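Local atomic coordinates of 33 kDa chaperonin (Thermotoga maritima, PDB entry 1VQ0), a protein that probably acts as a redox-regulated, zinc-binding molecular chaperone that keeps thermally unfolding and oxidatively damaged proteins from aggregating irreversibly. Residues A[42-56]-A[95-107]. Sequence-based numbering, arbitrary orientation.
Sequences HALSYLATVVLGRAL and VRGYVANPKVELP
Ser-45, the N-cap of helix 46-62, grips the turn after strand 94-99 with both backbone and side chain. Its N donates almost straight (171°) to Pro-102 O at 3.0 Å, while OG donates to Val-104 O at 2.7 Å and accepts from Ala-48 N at 3.1 Å. With chi1 at 69°, OG sits between backbone N and carbonyl carbon, where one hydroxyl can both cap the helix and hold the type I turn Asn-101 to Val-104. His-42 reaches the strand: NE2 donates to Gly-97 O at 2.8 Å in a bent bond, lying in the carbonyl plane while the O is tilted from the imidazole plane. Replacing this histidine by alanine is likely to leave Gly-97 O without its imidazole donor and to open a gap beside Tyr-98 CB. Leu-52 and Leu-56 pack on the strand backbone at Gly-97, where a CB would clash with Leu-56 CD2. Leu-47 CD2 lies 3.9 Å from both Val-104 CG1 and Leu-106 CB. Segment 46-56 crosses 95-99 obliquely (141°); the helix also touches strands 84-90 and 164-173 and helix 116-120. On the strand's other face Arg-96, bonded to Gln-88, and Tyr-98, bonded to Lys-276, meet Trp-277 near the zinc.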
loop_
_atom_site.group_PDB
_atom_site.type_symbol
_atom_site.label_atom_id
_atom_site.label_comp_id
_atom_site.label_asym_id
_atom_site.label_seq_id
_atom_site.Cartn_x
_atom_site.Cartn_y
_atom_site.Cartn_z
ATOM N N HIS A 42 17.627 9.851 20.337
ATOM C CA HIS A 42 17.461 8.395 20.371
ATOM C C HIS A 42 18.665 7.617 20.848
ATOM O O HIS A 42 18.583 6.416 20.914
ATOM C CB HIS A 42 17.138 7.904 18.964
ATOM C CG HIS A 42 15.793 8.322 18.469
ATOM N ND1 HIS A 42 14.616 7.960 19.100
ATOM C CD2 HIS A 42 15.436 9.028 17.363
ATOM C CE1 HIS A 42 13.596 8.420 18.392
ATOM N NE2 HIS A 42 14.062 9.076 17.336
ATOM N N ALA A 43 19.772 8.292 21.139
ATOM C CA ALA A 43 21.004 7.639 21.556
ATOM C C ALA A 43 21.358 6.507 20.584
ATOM O O ALA A 43 21.621 5.359 20.992
ATOM C CB ALA A 43 20.896 7.129 23.023
ATOM N N LEU A 44 21.357 6.858 19.295
ATOM C CA LEU A 44 21.622 5.910 18.212
ATOM C C LEU A 44 23.057 5.419 18.222
ATOM O O LEU A 44 23.976 6.163 18.455
ATOM C CB LEU A 44 21.326 6.545 16.834
ATOM C CG LEU A 44 19.899 7.054 16.562
ATOM C CD1 LEU A 44 19.826 7.593 15.213
ATOM C CD2 LEU A 44 18.822 5.968 16.747
ATOM N N SER A 45 23.237 4.147 17.915
ATOM C CA SER A 45 24.537 3.586 17.609
ATOM C C SER A 45 25.030 4.195 16.308
ATOM O O SER A 45 24.265 4.851 15.573
ATOM C CB SER A 45 24.377 2.077 17.438
ATOM O OG SER A 45 23.625 1.766 16.241
ATOM N N TYR A 46 26.290 3.964 15.981
ATOM C CA TYR A 46 26.823 4.423 14.693
ATOM C C TYR A 46 26.011 3.857 13.511
ATOM O O TYR A 46 25.583 4.558 12.629
ATOM C CB TYR A 46 28.306 4.075 14.546
ATOM C CG TYR A 46 29.209 4.768 15.537
ATOM C CD1 TYR A 46 29.238 6.151 15.614
ATOM C CD2 TYR A 46 30.023 4.039 16.415
ATOM C CE1 TYR A 46 30.043 6.807 16.506
ATOM C CE2 TYR A 46 30.860 4.678 17.314
ATOM C CZ TYR A 46 30.857 6.071 17.364
ATOM O OH TYR A 46 31.653 6.776 18.252
ATOM N N LEU A 47 25.769 2.566 13.529
ATOM C CA LEU A 47 25.068 1.982 12.427
ATOM C C LEU A 47 23.615 2.528 12.283
ATOM O O LEU A 47 23.159 2.790 11.203
ATOM C CB LEU A 47 25.093 0.453 12.587
ATOM C CG LEU A 47 24.233 -0.339 11.627
ATOM C CD1 LEU A 47 24.682 -0.084 10.163
ATOM C CD2 LEU A 47 24.268 -1.814 12.009
ATOM N N ALA A 48 22.906 2.655 13.410
ATOM C CA ALA A 48 21.530 3.126 13.433
ATOM C C ALA A 48 21.468 4.597 13.051
ATOM O O ALA A 48 20.507 5.025 12.439
ATOM C CB ALA A 48 20.936 2.938 14.800
ATOM N N THR A 49 22.522 5.326 13.352
ATOM C CA THR A 49 22.676 6.721 12.862
ATOM C C THR A 49 22.672 6.753 11.323
ATOM O O THR A 49 21.993 7.556 10.696
ATOM C CB THR A 49 23.979 7.338 13.411
ATOM O OG1 THR A 49 23.955 7.391 14.847
ATOM C CG2 THR A 49 24.115 8.801 12.974
ATOM N N VAL A 50 23.411 5.836 10.697
ATOM C CA VAL A 50 23.550 5.884 9.249
ATOM C C VAL A 50 22.228 5.424 8.595
ATOM O O VAL A 50 21.772 5.998 7.622
ATOM C CB VAL A 50 24.784 5.041 8.803
ATOM C CG1 VAL A 50 24.823 4.846 7.264
ATOM C CG2 VAL A 50 26.064 5.704 9.264
ATOM N N VAL A 51 21.616 4.378 9.154
ATOM C CA VAL A 51 20.383 3.824 8.589
ATOM C C VAL A 51 19.226 4.833 8.676
ATOM O O VAL A 51 18.587 5.158 7.679
ATOM C CB VAL A 51 19.967 2.506 9.311
ATOM C CG1 VAL A 51 18.665 1.947 8.702
ATOM C CG2 VAL A 51 21.035 1.450 9.174
ATOM N N LEU A 52 18.957 5.306 9.884
ATOM C CA LEU A 52 17.977 6.361 10.089
ATOM C C LEU A 52 18.306 7.667 9.343
ATOM O O LEU A 52 17.425 8.290 8.807
ATOM C CB LEU A 52 17.733 6.606 11.560
ATOM C CG LEU A 52 16.591 7.592 11.932
ATOM C CD1 LEU A 52 15.279 7.273 11.209
ATOM C CD2 LEU A 52 16.323 7.668 13.421
ATOM N N GLY A 53 19.576 8.067 9.345
ATOM C CA GLY A 53 20.006 9.275 8.673
ATOM C C GLY A 53 19.683 9.231 7.184
ATOM O O GLY A 53 19.168 10.180 6.614
ATOM N N ARG A 54 19.953 8.115 6.552
ATOM C CA ARG A 54 19.683 7.999 5.158
ATOM C C ARG A 54 18.198 8.125 4.866
ATOM O O ARG A 54 17.801 8.756 3.855
ATOM C CB ARG A 54 20.140 6.674 4.623
ATOM C CG ARG A 54 21.669 6.516 4.411
ATOM C CD ARG A 54 21.986 5.309 3.490
ATOM N NE ARG A 54 23.387 4.930 3.567
ATOM C CZ ARG A 54 23.907 3.854 2.978
ATOM N NH1 ARG A 54 23.142 3.055 2.266
ATOM N NH2 ARG A 54 25.189 3.567 3.108
ATOM N N ALA A 55 17.403 7.534 5.760
ATOM C CA ALA A 55 15.973 7.544 5.652
ATOM C C ALA A 55 15.396 8.974 5.856
ATOM O O ALA A 55 14.567 9.406 5.031
ATOM C CB ALA A 55 15.351 6.568 6.594
ATOM N N LEU A 56 15.902 9.683 6.895
ATOM C CA LEU A 56 15.595 11.099 7.149
ATOM C C LEU A 56 15.981 11.977 5.956
ATOM O O LEU A 56 15.236 12.839 5.570
ATOM C CB LEU A 56 16.309 11.626 8.409
ATOM C CG LEU A 56 15.879 11.005 9.722
ATOM C CD1 LEU A 56 16.755 11.420 10.943
ATOM C CD2 LEU A 56 14.408 11.387 9.954
ATOM N N VAL A 95 11.220 17.159 9.818
ATOM C CA VAL A 95 11.322 15.716 9.811
ATOM C C VAL A 95 11.310 15.132 11.238
ATOM O O VAL A 95 11.591 15.802 12.205
ATOM C CB VAL A 95 12.571 15.160 9.083
ATOM C CG1 VAL A 95 12.565 15.558 7.652
ATOM C CG2 VAL A 95 13.873 15.625 9.734
ATOM N N ARG A 96 10.986 13.861 11.308
ATOM C CA ARG A 96 11.188 13.093 12.505
ATOM C C ARG A 96 11.233 11.629 12.089
ATOM O O ARG A 96 10.856 11.289 10.986
ATOM C CB ARG A 96 10.085 13.358 13.529
ATOM C CG ARG A 96 8.650 13.078 13.010
ATOM C CD ARG A 96 7.595 13.243 14.096
ATOM N NE ARG A 96 6.287 12.877 13.621
ATOM C CZ ARG A 96 5.173 12.881 14.321
ATOM N NH1 ARG A 96 5.187 13.181 15.623
ATOM N NH2 ARG A 96 4.031 12.521 13.721
ATOM N N GLY A 97 11.672 10.783 12.989
ATOM C CA GLY A 97 12.020 9.413 12.636
ATOM C C GLY A 97 12.504 8.568 13.796
ATOM O O GLY A 97 12.772 9.090 14.869
ATOM N N TYR A 98 12.580 7.262 13.582
ATOM C CA TYR A 98 12.980 6.293 14.613
ATOM C C TYR A 98 13.296 4.929 13.956
ATOM O O TYR A 98 12.915 4.672 12.797
ATOM C CB TYR A 98 11.899 6.140 15.678
ATOM C CG TYR A 98 10.568 5.501 15.214
ATOM C CD1 TYR A 98 9.533 6.273 14.737
ATOM C CD2 TYR A 98 10.349 4.111 15.325
ATOM C CE1 TYR A 98 8.310 5.690 14.309
ATOM C CE2 TYR A 98 9.135 3.511 14.902
ATOM C CZ TYR A 98 8.127 4.324 14.380
ATOM O OH TYR A 98 6.904 3.789 14.005
ATOM N N VAL A 99 14.006 4.081 14.702
ATOM C CA VAL A 99 14.286 2.718 14.277
ATOM C C VAL A 99 13.834 1.820 15.387
ATOM O O VAL A 99 13.762 2.252 16.536
ATOM C CB VAL A 99 15.751 2.433 13.979
ATOM C CG1 VAL A 99 16.258 3.286 12.870
ATOM C CG2 VAL A 99 16.641 2.617 15.218
ATOM N N ALA A 100 13.523 0.563 15.054
ATOM C CA ALA A 100 13.043 -0.371 16.073
ATOM C C ALA A 100 14.160 -0.753 17.049
ATOM O O ALA A 100 13.898 -0.894 18.251
ATOM C CB ALA A 100 12.425 -1.606 15.430
ATOM N N ASN A 101 15.403 -0.811 16.542
ATOM C CA ASN A 101 16.563 -1.201 17.317
ATOM C C ASN A 101 17.681 -0.174 17.263
ATOM O O ASN A 101 18.596 -0.309 16.480
ATOM C CB ASN A 101 17.072 -2.606 16.907
ATOM C CG ASN A 101 18.338 -3.064 17.724
ATOM O OD1 ASN A 101 18.671 -2.485 18.771
ATOM N ND2 ASN A 101 19.033 -4.098 17.227
ATOM N N PRO A 102 17.587 0.855 18.110
ATOM C CA PRO A 102 18.547 1.952 18.115
ATOM C C PRO A 102 19.999 1.579 18.438
ATOM O O PRO A 102 20.888 2.355 18.143
ATOM C CB PRO A 102 18.008 2.926 19.215
ATOM C CG PRO A 102 16.945 2.246 19.948
ATOM C CD PRO A 102 16.531 1.035 19.124
ATOM N N LYS A 103 20.220 0.430 19.077
ATOM C CA LYS A 103 21.562 -0.012 19.508
ATOM C C LYS A 103 22.197 -1.038 18.545
ATOM O O LYS A 103 23.220 -1.618 18.849
ATOM C CB LYS A 103 21.470 -0.632 20.917
ATOM C CG LYS A 103 21.339 0.335 22.065
ATOM C CD LYS A 103 21.161 1.811 21.705
ATOM C CE LYS A 103 21.121 2.748 22.964
ATOM N NZ LYS A 103 22.460 3.276 23.289
ATOM N N VAL A 104 21.568 -1.273 17.405
ATOM C CA VAL A 104 22.039 -2.286 16.476
ATOM C C VAL A 104 23.514 -2.049 16.080
ATOM O O VAL A 104 23.934 -0.904 15.819
ATOM C CB VAL A 104 21.153 -2.306 15.192
ATOM C CG1 VAL A 104 21.315 -1.032 14.402
ATOM C CG2 VAL A 104 21.508 -3.529 14.335
ATOM N N GLU A 105 24.277 -3.145 16.051
ATOM C CA GLU A 105 25.652 -3.170 15.576
ATOM C C GLU A 105 25.838 -4.366 14.653
ATOM O O GLU A 105 25.237 -5.405 14.844
ATOM C CB GLU A 105 26.619 -3.366 16.723
ATOM C CG GLU A 105 26.676 -2.263 17.763
ATOM C CD GLU A 105 27.654 -2.615 18.922
ATOM O OE1 GLU A 105 28.250 -3.734 18.968
ATOM O OE2 GLU A 105 27.817 -1.765 19.807
ATOM N N LEU A 106 26.735 -4.233 13.701
ATOM C CA LEU A 106 27.093 -5.311 12.767
ATOM C C LEU A 106 28.543 -5.042 12.331
ATOM O O LEU A 106 29.009 -3.895 12.450
ATOM C CB LEU A 106 26.208 -5.184 11.509
ATOM C CG LEU A 106 24.807 -5.796 11.510
ATOM C CD1 LEU A 106 24.167 -5.613 10.146
ATOM C CD2 LEU A 106 24.944 -7.255 11.836
ATOM N N PRO A 107 29.256 -6.046 11.822
ATOM C CA PRO A 107 30.536 -5.799 11.178
ATOM C C PRO A 107 30.349 -4.845 9.995
ATOM O O PRO A 107 29.247 -4.727 9.428
ATOM C CB PRO A 107 30.931 -7.190 10.652
ATOM C CG PRO A 107 30.207 -8.183 11.645
ATOM C CD PRO A 107 28.897 -7.485 11.805
HETATM O O HOH W 1 26.947 0.626 15.238
#